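PDB 6P2I: glycerate dehydrogenase from Bacillus sp. 5mfcol3.1, which probably uses NADPH to reduce acyclic imino acids, produced in situ by a partner oxidase, to amino acids, perhaps including D-arginine. Local coordinates for residues Y11-I20 and R283-I294. Sequence-based numbering, arbitrary orientation.
Sequences YLPSWVINKI and REKNMYELIENI. With DAR (D-arginine), chain D.
Y11 and R283 lie flat on each other where the C-terminal helix 280-298 of a D-isomer-specific 2-hydroxyacid dehydrogenase fold returns to the domain that starts the chain. There it runs beside helix 14-23, both packed on the same parallel sheet; the axes of the two short helical pieces run almost exactly parallel, 11.1 Å apart. The contact illustrates how two parallel helices can be joined by a polar end and an apolar body.

At the polar end, the guanidinium plane of R283 is 7° from that of the Y11 ring, a flat stack in which CZ of R283 comes 3.4 Å from CE1 of Y11. The methylene CD of R283 sits over the ring centre, while CD of P13 covers the opposite face, clamping the ring between them. NH1 of R283 is hydrogen-bonded to the hydroxyl of Y278.

Two hydrogen bonds converge on E284. The Y11 hydroxyl donates to the syn lone pair of OE1 (OH to OE1 2.7 Å), and the W15 indole NE1 reaches OE2 at 3.0 Å, with a bent N-H...O angle of 138°. A leucine in place of Y11 would probably deprive E284 OE1 of this donor and R283 of its flat stacking partner.

Further along the helices, W15 acts as a knob among E284, M287, Y288 and I291; with CG set between the backbone N and the carbonyl carbon (chi1 78°), the indole reaches across to the partner helix, CZ3 lying 3.5 Å from CD1 of I291. V16 and I20 continue the apolar seam against M287, L290 and I294.

On the neighbouring flank of helix 280-298, N286 belongs to the D-arginine pocket, its OD1 accepting a nearly straight bond from NH1 of D-arginine at 2.8 Å.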
# COMPACT_ATOMS: atom_id res chain seq x y z
N TYR A 11 -20.95 4.03 14.32
CA TYR A 11 -20.29 3.57 15.54
C TYR A 11 -20.77 4.44 16.69
O TYR A 11 -20.67 5.67 16.64
CB TYR A 11 -18.77 3.65 15.37
CG TYR A 11 -17.98 3.11 16.54
CD1 TYR A 11 -18.11 1.78 16.94
CD2 TYR A 11 -17.10 3.92 17.25
CE1 TYR A 11 -17.39 1.28 18.01
CE2 TYR A 11 -16.38 3.43 18.32
CZ TYR A 11 -16.52 2.11 18.69
OH TYR A 11 -15.80 1.61 19.75
N LEU A 12 -21.33 3.80 17.72
CA LEU A 12 -21.82 4.50 18.90
C LEU A 12 -21.91 3.47 20.02
O LEU A 12 -22.99 2.97 20.35
CB LEU A 12 -23.17 5.18 18.65
CG LEU A 12 -23.55 6.21 19.73
CD1 LEU A 12 -22.71 7.49 19.62
CD2 LEU A 12 -25.05 6.54 19.68
N PRO A 13 -20.77 3.14 20.62
CA PRO A 13 -20.74 2.06 21.61
C PRO A 13 -21.41 2.48 22.90
O PRO A 13 -21.69 3.66 23.13
CB PRO A 13 -19.24 1.81 21.80
CG PRO A 13 -18.61 3.13 21.47
CD PRO A 13 -19.45 3.74 20.38
N SER A 14 -21.68 1.47 23.74
CA SER A 14 -22.41 1.69 24.98
C SER A 14 -21.75 2.75 25.85
O SER A 14 -22.44 3.55 26.49
CB SER A 14 -22.54 0.38 25.76
OG SER A 14 -23.35 -0.55 25.06
N TRP A 15 -20.41 2.75 25.92
CA TRP A 15 -19.76 3.70 26.82
C TRP A 15 -20.03 5.14 26.39
O TRP A 15 -20.17 6.02 27.25
CB TRP A 15 -18.26 3.42 26.92
CG TRP A 15 -17.38 3.87 25.79
CD1 TRP A 15 -16.90 3.10 24.77
CD2 TRP A 15 -16.82 5.18 25.60
NE1 TRP A 15 -16.09 3.86 23.94
CE2 TRP A 15 -16.02 5.14 24.44
CE3 TRP A 15 -16.93 6.39 26.30
CZ2 TRP A 15 -15.34 6.25 23.95
CZ3 TRP A 15 -16.24 7.50 25.82
CH2 TRP A 15 -15.46 7.42 24.66
N VAL A 16 -20.18 5.38 25.09
CA VAL A 16 -20.48 6.72 24.61
C VAL A 16 -21.93 7.08 24.88
O VAL A 16 -22.23 8.20 25.29
CB VAL A 16 -20.15 6.84 23.11
CG1 VAL A 16 -20.58 8.19 22.58
CG2 VAL A 16 -18.66 6.62 22.89
N ILE A 17 -22.85 6.14 24.63
CA ILE A 17 -24.25 6.39 24.95
C ILE A 17 -24.40 6.72 26.43
O ILE A 17 -25.11 7.66 26.80
CB ILE A 17 -25.11 5.17 24.55
CG1 ILE A 17 -25.08 5.01 23.03
CG2 ILE A 17 -26.56 5.33 25.06
CD1 ILE A 17 -25.68 3.70 22.54
N ASN A 18 -23.72 5.96 27.30
CA ASN A 18 -23.81 6.24 28.73
C ASN A 18 -23.21 7.60 29.06
O ASN A 18 -23.77 8.36 29.86
CB ASN A 18 -23.10 5.14 29.52
CG ASN A 18 -23.79 3.79 29.40
OD1 ASN A 18 -24.99 3.72 29.13
ND2 ASN A 18 -23.04 2.71 29.60
N LYS A 19 -22.07 7.93 28.44
CA LYS A 19 -21.44 9.22 28.72
C LYS A 19 -22.33 10.38 28.29
O LYS A 19 -22.48 11.36 29.03
CB LYS A 19 -20.08 9.28 28.01
CG LYS A 19 -19.40 10.63 28.11
CD LYS A 19 -19.08 10.99 29.54
CE LYS A 19 -17.70 10.50 29.92
NZ LYS A 19 -16.64 11.28 29.23
N ILE A 20 -22.92 10.30 27.10
CA ILE A 20 -23.69 11.45 26.64
C ILE A 20 -24.95 11.62 27.48
O ILE A 20 -25.40 12.75 27.73
CB ILE A 20 -23.98 11.32 25.14
CG1 ILE A 20 -22.66 11.36 24.37
CG2 ILE A 20 -24.89 12.46 24.67
CD1 ILE A 20 -22.83 11.20 22.86
N ARG A 283 -12.30 5.46 14.63
CA ARG A 283 -13.67 5.49 15.13
C ARG A 283 -13.70 5.78 16.62
O ARG A 283 -14.65 6.39 17.11
CB ARG A 283 -14.40 4.18 14.80
CG ARG A 283 -13.95 2.97 15.60
CD ARG A 283 -14.76 1.74 15.23
NE ARG A 283 -14.53 0.63 16.14
CZ ARG A 283 -15.19 -0.52 16.09
NH1 ARG A 283 -16.11 -0.72 15.15
NH2 ARG A 283 -14.91 -1.48 16.96
N GLU A 284 -12.67 5.37 17.36
CA GLU A 284 -12.60 5.74 18.77
C GLU A 284 -12.34 7.23 18.93
O GLU A 284 -13.01 7.91 19.72
CB GLU A 284 -11.54 4.92 19.51
CG GLU A 284 -11.90 4.61 20.96
CD GLU A 284 -13.13 3.71 21.10
OE1 GLU A 284 -13.53 3.06 20.11
OE2 GLU A 284 -13.69 3.64 22.22
N LYS A 285 -11.37 7.77 18.18
CA LYS A 285 -11.12 9.20 18.21
C LYS A 285 -12.36 9.98 17.83
O LYS A 285 -12.61 11.07 18.36
CB LYS A 285 -9.97 9.56 17.27
CG LYS A 285 -8.60 9.29 17.86
CD LYS A 285 -7.53 9.45 16.77
CE LYS A 285 -6.15 9.68 17.34
NZ LYS A 285 -5.19 9.95 16.23
N ASN A 286 -13.15 9.45 16.89
CA ASN A 286 -14.39 10.10 16.47
C ASN A 286 -15.30 10.30 17.67
O ASN A 286 -15.92 11.37 17.83
CB ASN A 286 -15.06 9.24 15.39
CG ASN A 286 -16.08 9.99 14.52
OD1 ASN A 286 -16.65 9.39 13.60
ND2 ASN A 286 -16.32 11.27 14.81
N MET A 287 -15.37 9.30 18.55
CA MET A 287 -16.18 9.41 19.76
C MET A 287 -15.60 10.43 20.72
O MET A 287 -16.34 11.20 21.34
CB MET A 287 -16.28 8.04 20.44
CG MET A 287 -16.92 6.95 19.59
SD MET A 287 -18.62 7.32 19.11
CE MET A 287 -18.43 7.99 17.46
N TYR A 288 -14.27 10.45 20.87
CA TYR A 288 -13.65 11.44 21.75
C TYR A 288 -13.94 12.86 21.27
O TYR A 288 -14.18 13.76 22.09
CB TYR A 288 -12.14 11.25 21.84
CG TYR A 288 -11.62 9.89 22.29
CD1 TYR A 288 -12.37 9.06 23.10
CD2 TYR A 288 -10.35 9.47 21.91
CE1 TYR A 288 -11.87 7.82 23.52
CE2 TYR A 288 -9.85 8.24 22.31
CZ TYR A 288 -10.61 7.42 23.12
OH TYR A 288 -10.09 6.20 23.52
N GLU A 289 -13.92 13.07 19.95
CA GLU A 289 -14.19 14.40 19.40
C GLU A 289 -15.65 14.79 19.59
O GLU A 289 -15.95 15.93 19.95
CB GLU A 289 -13.82 14.46 17.92
CG GLU A 289 -12.30 14.54 17.71
CD GLU A 289 -11.88 14.68 16.25
OE1 GLU A 289 -12.61 14.23 15.35
OE2 GLU A 289 -10.78 15.22 16.01
N LEU A 290 -16.56 13.85 19.33
CA LEU A 290 -17.98 14.10 19.57
C LEU A 290 -18.22 14.53 21.01
O LEU A 290 -18.95 15.50 21.28
CB LEU A 290 -18.78 12.84 19.24
CG LEU A 290 -20.23 12.85 19.70
CD1 LEU A 290 -21.01 13.95 19.00
CD2 LEU A 290 -20.85 11.50 19.45
N ILE A 291 -17.61 13.82 21.96
CA ILE A 291 -17.82 14.12 23.37
C ILE A 291 -17.16 15.45 23.73
O ILE A 291 -17.70 16.24 24.51
CB ILE A 291 -17.30 12.97 24.25
CG1 ILE A 291 -18.24 11.77 24.11
CG2 ILE A 291 -17.16 13.38 25.71
CD1 ILE A 291 -17.62 10.44 24.52
N GLU A 292 -15.98 15.71 23.16
CA GLU A 292 -15.32 16.99 23.42
C GLU A 292 -16.16 18.15 22.90
O GLU A 292 -16.24 19.20 23.54
CB GLU A 292 -13.94 17.02 22.79
CG GLU A 292 -13.25 18.35 22.98
CD GLU A 292 -11.82 18.33 22.48
OE1 GLU A 292 -11.45 17.36 21.78
OE2 GLU A 292 -11.08 19.29 22.78
N ASN A 293 -16.79 17.97 21.74
CA ASN A 293 -17.69 19.01 21.24
C ASN A 293 -18.81 19.30 22.22
O ASN A 293 -19.13 20.46 22.50
CB ASN A 293 -18.26 18.59 19.88
CG ASN A 293 -17.27 18.80 18.75
OD1 ASN A 293 -16.39 19.66 18.85
ND2 ASN A 293 -17.42 18.03 17.68
N ILE A 294 -19.44 18.24 22.75
CA ILE A 294 -20.57 18.43 23.66
C ILE A 294 -20.12 19.10 24.95
O ILE A 294 -20.70 20.09 25.40
CB ILE A 294 -21.26 17.08 23.94
CG1 ILE A 294 -21.89 16.55 22.64
CG2 ILE A 294 -22.28 17.23 25.06
CD1 ILE A 294 -22.35 15.09 22.71
N DAR D . -16.79 11.74 4.68
CA DAR D . -15.76 11.44 5.67
CB DAR D . -15.98 10.06 6.32
CG DAR D . -17.29 9.96 7.10
CD DAR D . -17.29 8.77 8.06
NE DAR D . -18.45 8.65 8.94
CZ DAR D . -18.30 8.68 10.27
NH1 DAR D . -17.23 9.26 10.82
NH2 DAR D . -19.23 8.14 11.07
C DAR D . -15.65 12.55 6.69
O DAR D . -15.30 12.35 7.87
OXT DAR D . -15.92 13.69 6.31